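Local coordinates for spindle pole body-associated protein VIK1 (Candida glabrata, PDB 4GKP) that probably binds microtubules through its noncatalytic, kinesin-motor-like C-terminal domain, as the partner of the kinesin Kar3, at residues N82-S87 against T242-V247; Q117-S122 against I152-T157; L185-F190 against P200-F205. One frame throughout, in Å; residues are numbered along the deposited sequence.

Contact 1: N82-S87 against T242-V247; sequences NFNLFS and TKSAFV
The rings of Phe86 and Phe246 lie side by side and point the same way, their planes 28° apart but slid so far that they barely overlap, with centroids 5.0 Å from each other. CD1 of Phe86 meets CE1 of Phe246 at 3.4 Å, and the carbonyl oxygen of Ala245 sits at the edge of the Phe86 ring, in its plane. Phe239, Leu235 and Ile238 of helix 230-241 also pack on Phe86. The amide of Asn84 is a second flat group. With CG wedged between backbone N and carbonyl carbon (chi1 73°), the amide reaches across to 242-245, and ND2 donates nearly within the amide plane to both Ser244 OG, 3.0 Å away, and Thr242 OG1, at 2.7 Å. OD1 takes a weak bond from Ala245 N, and the three bonds fix the amide's rotation. Residues 83-87 and 246-247 belong to neighbouring parallel strands of the central sheet of the kinesin-motor-like fold, and Thr242, just past the helix, leads into the second of them. Backbone bonds run from Phe86 N to Ala245 O (2.7 Å) and from Val247 N to Phe86 O (2.8 Å); closer to the helix, Lys243 N binds Asn82 O and Asn84 N binds Lys243 O. On the face that carries Leu85, its CD1 rests 4.0 Å from Ala245 CB and 4.2 Å from Val247 CG1. Thr242 OG1 is also hydrogen-bonded to Ile238 O.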
loop_
_atom_site.group_PDB
_atom_site.type_symbol
_atom_site.label_atom_id
_atom_site.label_comp_id
_atom_site.label_asym_id
_atom_site.label_seq_id
_atom_site.Cartn_x
_atom_site.Cartn_y
_atom_site.Cartn_z
ATOM N N ASN A 82 -10.400 -0.934 10.418
ATOM C CA ASN A 82 -10.092 -1.373 9.073
ATOM C C ASN A 82 -9.116 -0.391 8.441
ATOM O O ASN A 82 -9.221 0.836 8.636
ATOM C CB ASN A 82 -11.375 -1.479 8.237
ATOM C CG ASN A 82 -12.308 -2.562 8.742
ATOM O OD1 ASN A 82 -11.885 -3.537 9.366
ATOM N ND2 ASN A 82 -13.572 -2.402 8.476
ATOM N N PHE A 83 -8.154 -0.909 7.687
ATOM C CA PHE A 83 -7.099 -0.024 7.198
ATOM C C PHE A 83 -6.464 -0.494 5.918
ATOM O O PHE A 83 -6.751 -1.590 5.423
ATOM C CB PHE A 83 -6.031 0.280 8.290
ATOM C CG PHE A 83 -5.182 -0.895 8.676
ATOM C CD1 PHE A 83 -5.744 -2.029 9.258
ATOM C CD2 PHE A 83 -3.805 -0.855 8.494
ATOM C CE1 PHE A 83 -4.949 -3.108 9.625
ATOM C CE2 PHE A 83 -3.002 -1.927 8.863
ATOM C CZ PHE A 83 -3.574 -3.059 9.432
ATOM N N ASN A 84 -5.612 0.371 5.380
ATOM C CA ASN A 84 -4.972 0.103 4.105
ATOM C C ASN A 84 -3.548 0.657 4.025
ATOM O O ASN A 84 -3.146 1.495 4.843
ATOM C CB ASN A 84 -5.838 0.645 2.968
ATOM C CG ASN A 84 -5.816 2.158 2.882
ATOM O OD1 ASN A 84 -4.767 2.756 2.662
ATOM N ND2 ASN A 84 -6.976 2.785 3.047
ATOM N N LEU A 85 -2.803 0.171 3.035
ATOM C CA LEU A 85 -1.543 0.778 2.643
ATOM C C LEU A 85 -1.542 0.788 1.129
ATOM O O LEU A 85 -1.818 -0.240 0.517
ATOM C CB LEU A 85 -0.328 -0.015 3.169
ATOM C CG LEU A 85 1.063 0.422 2.681
ATOM C CD1 LEU A 85 1.448 1.825 3.161
ATOM C CD2 LEU A 85 2.142 -0.591 3.068
ATOM N N PHE A 86 -1.248 1.950 0.536
ATOM C CA PHE A 86 -1.060 2.048 -0.912
ATOM C C PHE A 86 0.407 2.127 -1.254
ATOM O O PHE A 86 1.133 2.909 -0.655
ATOM C CB PHE A 86 -1.690 3.311 -1.457
ATOM C CG PHE A 86 -3.171 3.248 -1.602
ATOM C CD1 PHE A 86 -3.997 3.432 -0.494
ATOM C CD2 PHE A 86 -3.744 3.050 -2.863
ATOM C CE1 PHE A 86 -5.372 3.393 -0.634
ATOM C CE2 PHE A 86 -5.119 3.006 -3.012
ATOM C CZ PHE A 86 -5.934 3.182 -1.893
ATOM N N SER A 87 0.837 1.325 -2.219
ATOM C CA SER A 87 2.195 1.418 -2.732
ATOM C C SER A 87 2.114 1.922 -4.166
ATOM O O SER A 87 1.546 1.243 -5.042
ATOM C CB SER A 87 2.902 0.065 -2.675
ATOM O OG SER A 87 4.130 0.118 -3.389
ATOM N N THR A 242 -11.870 3.048 5.471
ATOM C CA THR A 242 -10.655 2.501 6.089
ATOM C C THR A 242 -9.667 3.642 6.292
ATOM O O THR A 242 -9.688 4.607 5.529
ATOM C CB THR A 242 -9.991 1.376 5.234
ATOM O OG1 THR A 242 -9.341 1.926 4.090
ATOM C CG2 THR A 242 -10.996 0.363 4.754
ATOM N N LYS A 243 -8.829 3.550 7.330
ATOM C CA LYS A 243 -7.659 4.433 7.475
ATOM C C LYS A 243 -6.647 4.183 6.358
ATOM O O LYS A 243 -6.432 3.039 5.936
ATOM C CB LYS A 243 -6.972 4.236 8.818
ATOM C CG LYS A 243 -7.750 4.796 9.987
ATOM C CD LYS A 243 -7.099 4.446 11.310
ATOM C CE LYS A 243 -6.236 5.577 11.840
ATOM N NZ LYS A 243 -5.856 5.362 13.266
ATOM N N SER A 244 -6.038 5.275 5.888
ATOM C CA SER A 244 -5.184 5.267 4.713
ATOM C C SER A 244 -3.727 5.562 5.045
ATOM O O SER A 244 -3.416 6.271 6.002
ATOM C CB SER A 244 -5.711 6.277 3.682
ATOM O OG SER A 244 -6.900 5.804 3.063
ATOM N N ALA A 245 -2.833 4.985 4.252
ATOM C CA ALA A 245 -1.411 5.288 4.310
ATOM C C ALA A 245 -0.870 5.014 2.935
ATOM O O ALA A 245 -1.345 4.086 2.235
ATOM C CB ALA A 245 -0.686 4.422 5.342
ATOM N N PHE A 246 0.134 5.813 2.562
ATOM C CA PHE A 246 0.681 5.814 1.226
ATOM C C PHE A 246 2.204 5.771 1.234
ATOM O O PHE A 246 2.863 6.499 1.989
ATOM C CB PHE A 246 0.208 7.061 0.476
ATOM C CG PHE A 246 -1.294 7.214 0.411
ATOM C CD1 PHE A 246 -2.026 6.596 -0.596
ATOM C CD2 PHE A 246 -1.971 8.000 1.344
ATOM C CE1 PHE A 246 -3.401 6.750 -0.667
ATOM C CE2 PHE A 246 -3.351 8.153 1.274
ATOM C CZ PHE A 246 -4.064 7.523 0.266
ATOM N N VAL A 247 2.767 4.911 0.395
ATOM C CA VAL A 247 4.195 4.954 0.151
ATOM C C VAL A 247 4.414 5.256 -1.340
ATOM O O VAL A 247 3.812 4.618 -2.206
ATOM C CB VAL A 247 4.924 3.672 0.638
ATOM C CG1 VAL A 247 4.264 2.428 0.083
ATOM C CG2 VAL A 247 6.383 3.682 0.221
#

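Contact 2: Q117-S122 against I152-T157; sequences QYVMLS and ISLGST
Two hydrogen bonds from one side-chain amide join Gln117 to the end of strand 152-154 and the loop that follows. Its NE2 donates to Ser156 O at 2.8 Å, with that oxygen 7° out of the amide plane, and to Leu154 O at 3.1 Å. The second bond is less regular: the nitrogen stands above the carbonyl plane of Leu154, and the C=O...N angle is only 112°. An extended chain beyond CG (chi2 169°) carries the amide from the strand to these carbonyls, of the residues before and after Gly155. A water adds a bridge, accepting from Tyr118 N, donating to Thr157 O at 2.8 Å, and hydrogen-bonding Ser156 OG at 2.6 Å. Apolar packing is slighter: CD2 of Leu154 touches Gln117 CB at 3.8 Å and Val119 CG2 at 4.0 Å. The leucine and glutamine side chains run antiparallel alongside one another, Leu154 CB lying by the amide end. Thr157 is hydrogen-bonded to Asp129, and Gln117 and Val119 bond through their backbones to strand 183-192. No backbone ladder links the two segments. Strand 152-154, which pairs with 145-147 in a small antiparallel two-stranded sheet, is held with its loop against strand 112-121 of the central sheet by one amide, one water and the Leu154-Val119 packing; the amide and water satisfy three main-chain carbonyls, with Ser156 OG a further partner of the water.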
loop_
_atom_site.group_PDB
_atom_site.type_symbol
_atom_site.label_atom_id
_atom_site.label_comp_id
_atom_site.label_asym_id
_atom_site.label_seq_id
_atom_site.Cartn_x
_atom_site.Cartn_y
_atom_site.Cartn_z
ATOM N N GLN A 117 -6.655 -12.699 0.152
ATOM C CA GLN A 117 -7.163 -12.803 -1.206
ATOM C C GLN A 117 -6.459 -11.736 -2.021
ATOM O O GLN A 117 -6.265 -10.620 -1.550
ATOM C CB GLN A 117 -8.654 -12.556 -1.240
ATOM C CG GLN A 117 -9.472 -13.666 -0.613
ATOM C CD GLN A 117 -10.918 -13.251 -0.444
ATOM O OE1 GLN A 117 -11.222 -12.291 0.285
ATOM N NE2 GLN A 117 -11.815 -13.931 -1.159
ATOM N N TYR A 118 -6.101 -12.069 -3.249
ATOM C CA TYR A 118 -5.236 -11.211 -4.044
ATOM C C TYR A 118 -5.728 -11.125 -5.486
ATOM O O TYR A 118 -5.695 -12.111 -6.219
ATOM C CB TYR A 118 -3.813 -11.786 -4.003
ATOM C CG TYR A 118 -2.716 -10.928 -4.604
ATOM C CD1 TYR A 118 -2.860 -9.547 -4.745
ATOM C CD2 TYR A 118 -1.508 -11.501 -4.974
ATOM C CE1 TYR A 118 -1.847 -8.773 -5.259
ATOM C CE2 TYR A 118 -0.487 -10.740 -5.498
ATOM C CZ TYR A 118 -0.662 -9.380 -5.638
ATOM O OH TYR A 118 0.369 -8.636 -6.153
ATOM N N VAL A 119 -6.158 -9.946 -5.910
ATOM C CA VAL A 119 -6.605 -9.797 -7.285
ATOM C C VAL A 119 -5.968 -8.619 -8.034
ATOM O O VAL A 119 -5.648 -7.593 -7.441
ATOM C CB VAL A 119 -8.142 -9.647 -7.362
ATOM C CG1 VAL A 119 -8.850 -10.925 -6.912
ATOM C CG2 VAL A 119 -8.622 -8.441 -6.562
ATOM N N MET A 120 -5.809 -8.769 -9.347
ATOM C CA MET A 120 -5.627 -7.622 -10.226
ATOM C C MET A 120 -6.996 -7.062 -10.638
ATOM O O MET A 120 -7.841 -7.784 -11.145
ATOM C CB MET A 120 -4.810 -8.007 -11.460
ATOM C CG MET A 120 -4.227 -6.797 -12.184
ATOM S SD MET A 120 -4.397 -6.813 -13.979
ATOM C CE MET A 120 -6.173 -7.019 -14.191
ATOM N N LEU A 121 -7.222 -5.779 -10.395
ATOM C CA LEU A 121 -8.493 -5.131 -10.736
ATOM C C LEU A 121 -8.331 -4.155 -11.902
ATOM O O LEU A 121 -7.264 -3.558 -12.055
ATOM C CB LEU A 121 -9.032 -4.359 -9.535
ATOM C CG LEU A 121 -10.135 -4.942 -8.672
ATOM C CD1 LEU A 121 -10.718 -3.824 -7.819
ATOM C CD2 LEU A 121 -11.217 -5.583 -9.526
ATOM N N SER A 122 -9.391 -3.984 -12.697
ATOM C CA SER A 122 -9.404 -3.034 -13.829
ATOM C C SER A 122 -10.522 -2.003 -13.717
ATOM O O SER A 122 -10.590 -1.043 -14.497
ATOM C CB SER A 122 -9.521 -3.780 -15.159
ATOM O OG SER A 122 -8.272 -4.353 -15.523
ATOM N N ILE A 152 -15.403 -4.885 1.769
ATOM C CA ILE A 152 -15.439 -5.192 0.362
ATOM C C ILE A 152 -15.331 -6.697 0.239
ATOM O O ILE A 152 -14.403 -7.330 0.746
ATOM C CB ILE A 152 -14.292 -4.501 -0.390
ATOM C CG1 ILE A 152 -14.364 -2.989 -0.164
ATOM C CG2 ILE A 152 -14.314 -4.868 -1.874
ATOM C CD1 ILE A 152 -13.300 -2.208 -0.892
ATOM N N SER A 153 -16.306 -7.283 -0.425
ATOM C CA SER A 153 -16.342 -8.721 -0.539
ATOM C C SER A 153 -15.721 -9.134 -1.859
ATOM O O SER A 153 -16.120 -8.643 -2.913
ATOM C CB SER A 153 -17.778 -9.211 -0.432
ATOM O OG SER A 153 -17.784 -10.521 0.080
ATOM N N LEU A 154 -14.707 -9.989 -1.776
ATOM C CA LEU A 154 -14.030 -10.566 -2.931
ATOM C C LEU A 154 -14.409 -12.029 -3.003
ATOM O O LEU A 154 -14.498 -12.723 -1.965
ATOM C CB LEU A 154 -12.504 -10.477 -2.794
ATOM C CG LEU A 154 -11.700 -9.210 -3.094
ATOM C CD1 LEU A 154 -12.029 -8.081 -2.134
ATOM C CD2 LEU A 154 -10.215 -9.516 -3.000
ATOM N N GLY A 155 -14.605 -12.518 -4.219
ATOM C CA GLY A 155 -15.005 -13.899 -4.384
ATOM C C GLY A 155 -13.876 -14.740 -4.898
ATOM O O GLY A 155 -14.084 -15.872 -5.335
ATOM N N SER A 156 -12.670 -14.194 -4.859
ATOM C CA SER A 156 -11.518 -14.937 -5.338
ATOM C C SER A 156 -10.981 -15.902 -4.274
ATOM O O SER A 156 -11.392 -15.851 -3.118
ATOM C CB SER A 156 -10.434 -13.973 -5.797
ATOM O OG SER A 156 -9.932 -13.223 -4.709
ATOM N N THR A 157 -10.054 -16.762 -4.688
ATOM C CA THR A 157 -9.394 -17.742 -3.844
ATOM C C THR A 157 -8.882 -17.165 -2.509
ATOM O O THR A 157 -8.209 -16.122 -2.475
ATOM C CB THR A 157 -8.200 -18.357 -4.610
ATOM O OG1 THR A 157 -8.628 -18.734 -5.932
ATOM C CG2 THR A 157 -7.596 -19.570 -3.872
HETATM O O HOH W 1 -7.519 -14.245 -4.473
#

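Contact 3: L185-F190 against P200-F205; sequences LSKFQF and PIDFYF
Phe188 and Phe203 lie side by side on one face of the paired strands, their planes 40° apart and CD1 of Phe188 set 3.5 Å from CD2 of Phe203. The Phe188 ring fits between its two neighbours on the facing strand: beyond Phe203, the CB of Phe205 meets its edge. Phe190 likewise reaches back along this face, its CE1 4.2 Å from Phe203 CB, and Phe104 packs edge-to-face against both Phe188 and Phe190. On the other face the bumps are longer and more polar. Lys187, fully extended, lies along Tyr204, with CG 3.7 Å from CE1 of the ring, while Leu185 CD1 touches the same ring at CD1. Pro200 fits alongside Gln189, its CG 3.6 Å from NE2. A water bridges Lys187 and Asp202, accepting from Lys187 NZ and donating to Asp202 OD1 at 2.6 Å. Lys187 NZ also donates to Ile152 O, and Asp202 OD2 is hydrogen-bonded to Thr151. Between the two faces, paired backbone bonds join Ser186 to Phe205, Phe188 to Phe203 and Phe190 to Ile201, alternating with non-hydrogen-bonded pairs in the regular ladder of an antiparallel beta hairpin, part of the central sheet of a kinesin-motor-like fold.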
loop_
_atom_site.group_PDB
_atom_site.type_symbol
_atom_site.label_atom_id
_atom_site.label_comp_id
_atom_site.label_asym_id
_atom_site.label_seq_id
_atom_site.Cartn_x
_atom_site.Cartn_y
_atom_site.Cartn_z
ATOM N N LEU A 185 -4.729 -5.576 -5.721
ATOM C CA LEU A 185 -5.578 -5.438 -4.549
ATOM C C LEU A 185 -5.474 -6.722 -3.733
ATOM O O LEU A 185 -5.892 -7.797 -4.194
ATOM C CB LEU A 185 -7.033 -5.156 -4.950
ATOM C CG LEU A 185 -8.120 -4.999 -3.855
ATOM C CD1 LEU A 185 -7.878 -3.840 -2.910
ATOM C CD2 LEU A 185 -9.492 -4.807 -4.471
ATOM N N SER A 186 -4.861 -6.603 -2.557
ATOM C CA SER A 186 -4.768 -7.695 -1.591
ATOM C C SER A 186 -5.693 -7.377 -0.429
ATOM O O SER A 186 -5.691 -6.254 0.083
ATOM C CB SER A 186 -3.346 -7.815 -1.037
ATOM O OG SER A 186 -2.457 -8.367 -1.982
ATOM N N LYS A 187 -6.491 -8.349 -0.014
ATOM C CA LYS A 187 -7.315 -8.170 1.171
ATOM C C LYS A 187 -6.922 -9.191 2.226
ATOM O O LYS A 187 -7.002 -10.398 1.983
ATOM C CB LYS A 187 -8.797 -8.309 0.853
ATOM C CG LYS A 187 -9.661 -8.151 2.096
ATOM C CD LYS A 187 -11.104 -8.528 1.841
ATOM C CE LYS A 187 -11.904 -8.460 3.134
ATOM N NZ LYS A 187 -13.358 -8.602 2.840
ATOM N N PHE A 188 -6.476 -8.698 3.377
ATOM C CA PHE A 188 -6.130 -9.575 4.475
ATOM C C PHE A 188 -7.245 -9.448 5.509
ATOM O O PHE A 188 -7.678 -8.350 5.829
ATOM C CB PHE A 188 -4.805 -9.166 5.151
ATOM C CG PHE A 188 -3.581 -9.217 4.264
ATOM C CD1 PHE A 188 -3.325 -8.203 3.327
ATOM C CD2 PHE A 188 -2.631 -10.217 4.430
ATOM C CE1 PHE A 188 -2.165 -8.223 2.543
ATOM C CE2 PHE A 188 -1.466 -10.248 3.643
ATOM C CZ PHE A 188 -1.226 -9.244 2.713
ATOM N N GLN A 189 -7.693 -10.567 6.048
ATOM C CA GLN A 189 -8.575 -10.520 7.197
ATOM C C GLN A 189 -7.809 -11.003 8.417
ATOM O O GLN A 189 -7.182 -12.075 8.384
ATOM C CB GLN A 189 -9.799 -11.417 6.983
ATOM C CG GLN A 189 -10.815 -10.898 5.973
ATOM C CD GLN A 189 -11.928 -11.902 5.740
ATOM O OE1 GLN A 189 -11.684 -13.076 5.376
ATOM N NE2 GLN A 189 -13.142 -11.476 5.976
ATOM N N PHE A 190 -7.869 -10.218 9.486
ATOM C CA PHE A 190 -7.268 -10.580 10.780
ATOM C C PHE A 190 -8.374 -10.985 11.735
ATOM O O PHE A 190 -9.255 -10.163 12.041
ATOM C CB PHE A 190 -6.519 -9.385 11.372
ATOM C CG PHE A 190 -5.164 -9.136 10.750
ATOM C CD1 PHE A 190 -5.048 -8.517 9.507
ATOM C CD2 PHE A 190 -3.990 -9.496 11.429
ATOM C CE1 PHE A 190 -3.793 -8.275 8.956
ATOM C CE2 PHE A 190 -2.745 -9.263 10.873
ATOM C CZ PHE A 190 -2.648 -8.676 9.634
ATOM N N PRO A 200 -13.620 -9.829 11.622
ATOM C CA PRO A 200 -12.282 -9.654 11.030
ATOM C C PRO A 200 -11.938 -8.184 10.919
ATOM O O PRO A 200 -12.822 -7.363 10.674
ATOM C CB PRO A 200 -12.397 -10.292 9.641
ATOM C CG PRO A 200 -13.880 -10.409 9.362
ATOM C CD PRO A 200 -14.616 -10.394 10.679
ATOM N N ILE A 201 -10.677 -7.841 11.153
ATOM C CA ILE A 201 -10.192 -6.516 10.807
ATOM C C ILE A 201 -9.626 -6.607 9.394
ATOM O O ILE A 201 -8.739 -7.430 9.130
ATOM C CB ILE A 201 -9.073 -6.048 11.761
ATOM C CG1 ILE A 201 -9.479 -6.301 13.231
ATOM C CG2 ILE A 201 -8.732 -4.590 11.474
ATOM C CD1 ILE A 201 -8.341 -6.246 14.213
ATOM N N ASP A 202 -10.144 -5.781 8.487
ATOM C CA ASP A 202 -9.677 -5.812 7.100
ATOM C C ASP A 202 -8.468 -4.895 6.860
ATOM O O ASP A 202 -8.459 -3.713 7.253
ATOM C CB ASP A 202 -10.813 -5.430 6.145
ATOM C CG ASP A 202 -12.046 -6.273 6.351
ATOM O OD1 ASP A 202 -11.913 -7.482 6.516
ATOM O OD2 ASP A 202 -13.163 -5.727 6.359
ATOM N N PHE A 203 -7.461 -5.448 6.204
ATOM C CA PHE A 203 -6.327 -4.662 5.772
ATOM C C PHE A 203 -6.226 -4.804 4.267
ATOM O O PHE A 203 -6.223 -5.927 3.760
ATOM C CB PHE A 203 -5.030 -5.119 6.458
ATOM C CG PHE A 203 -3.762 -4.537 5.845
ATOM C CD1 PHE A 203 -3.497 -3.165 5.903
ATOM C CD2 PHE A 203 -2.814 -5.365 5.243
ATOM C CE1 PHE A 203 -2.334 -2.632 5.356
ATOM C CE2 PHE A 203 -1.645 -4.833 4.687
ATOM C CZ PHE A 203 -1.408 -3.461 4.742
ATOM N N TYR A 204 -6.159 -3.672 3.562
ATOM C CA TYR A 204 -6.003 -3.665 2.094
ATOM C C TYR A 204 -4.631 -3.151 1.705
ATOM O O TYR A 204 -4.216 -2.059 2.133
ATOM C CB TYR A 204 -7.070 -2.798 1.408
ATOM C CG TYR A 204 -8.466 -3.199 1.758
ATOM C CD1 TYR A 204 -9.120 -4.197 1.040
ATOM C CD2 TYR A 204 -9.132 -2.610 2.840
ATOM C CE1 TYR A 204 -10.412 -4.586 1.372
ATOM C CE2 TYR A 204 -10.421 -2.992 3.182
ATOM C CZ TYR A 204 -11.053 -3.977 2.438
ATOM O OH TYR A 204 -12.319 -4.361 2.764
ATOM N N PHE A 205 -3.936 -3.951 0.910
ATOM C CA PHE A 205 -2.670 -3.541 0.335
ATOM C C PHE A 205 -2.839 -3.335 -1.160
ATOM O O PHE A 205 -3.091 -4.275 -1.913
ATOM C CB PHE A 205 -1.562 -4.562 0.599
ATOM C CG PHE A 205 -0.237 -4.171 0.015
ATOM C CD1 PHE A 205 0.395 -2.982 0.408
ATOM C CD2 PHE A 205 0.386 -4.975 -0.940
ATOM C CE1 PHE A 205 1.620 -2.606 -0.142
ATOM C CE2 PHE A 205 1.621 -4.614 -1.473
ATOM C CZ PHE A 205 2.239 -3.434 -1.071
HETATM O O HOH W 2 -1.723 -5.950 -3.546
HETATM O O HOH W 3 -13.773 -9.104 5.864
#

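All three contacts reach one mixed central sheet. Strand 83-88 of contact 1 borders strand 201-208 of contact 3, whose other strand, 183-192, borders strand 112-121 of contact 2; to that strand contact 2 adds an outlying piece, strand 152-154 of a separate two-stranded sheet. The centres of contacts 1 and 3 are about 10 Å apart, those of contacts 2 and 3 about 11 Å, and those of contacts 1 and 2 about 17 Å. Along the chain, contact 2 closes before contact 3 opens, and both fall between the two segments of contact 1. Contact 1, nearest the centre of the motor-like domain, joins parts far apart in sequence, whereas contact 3 is a local hairpin.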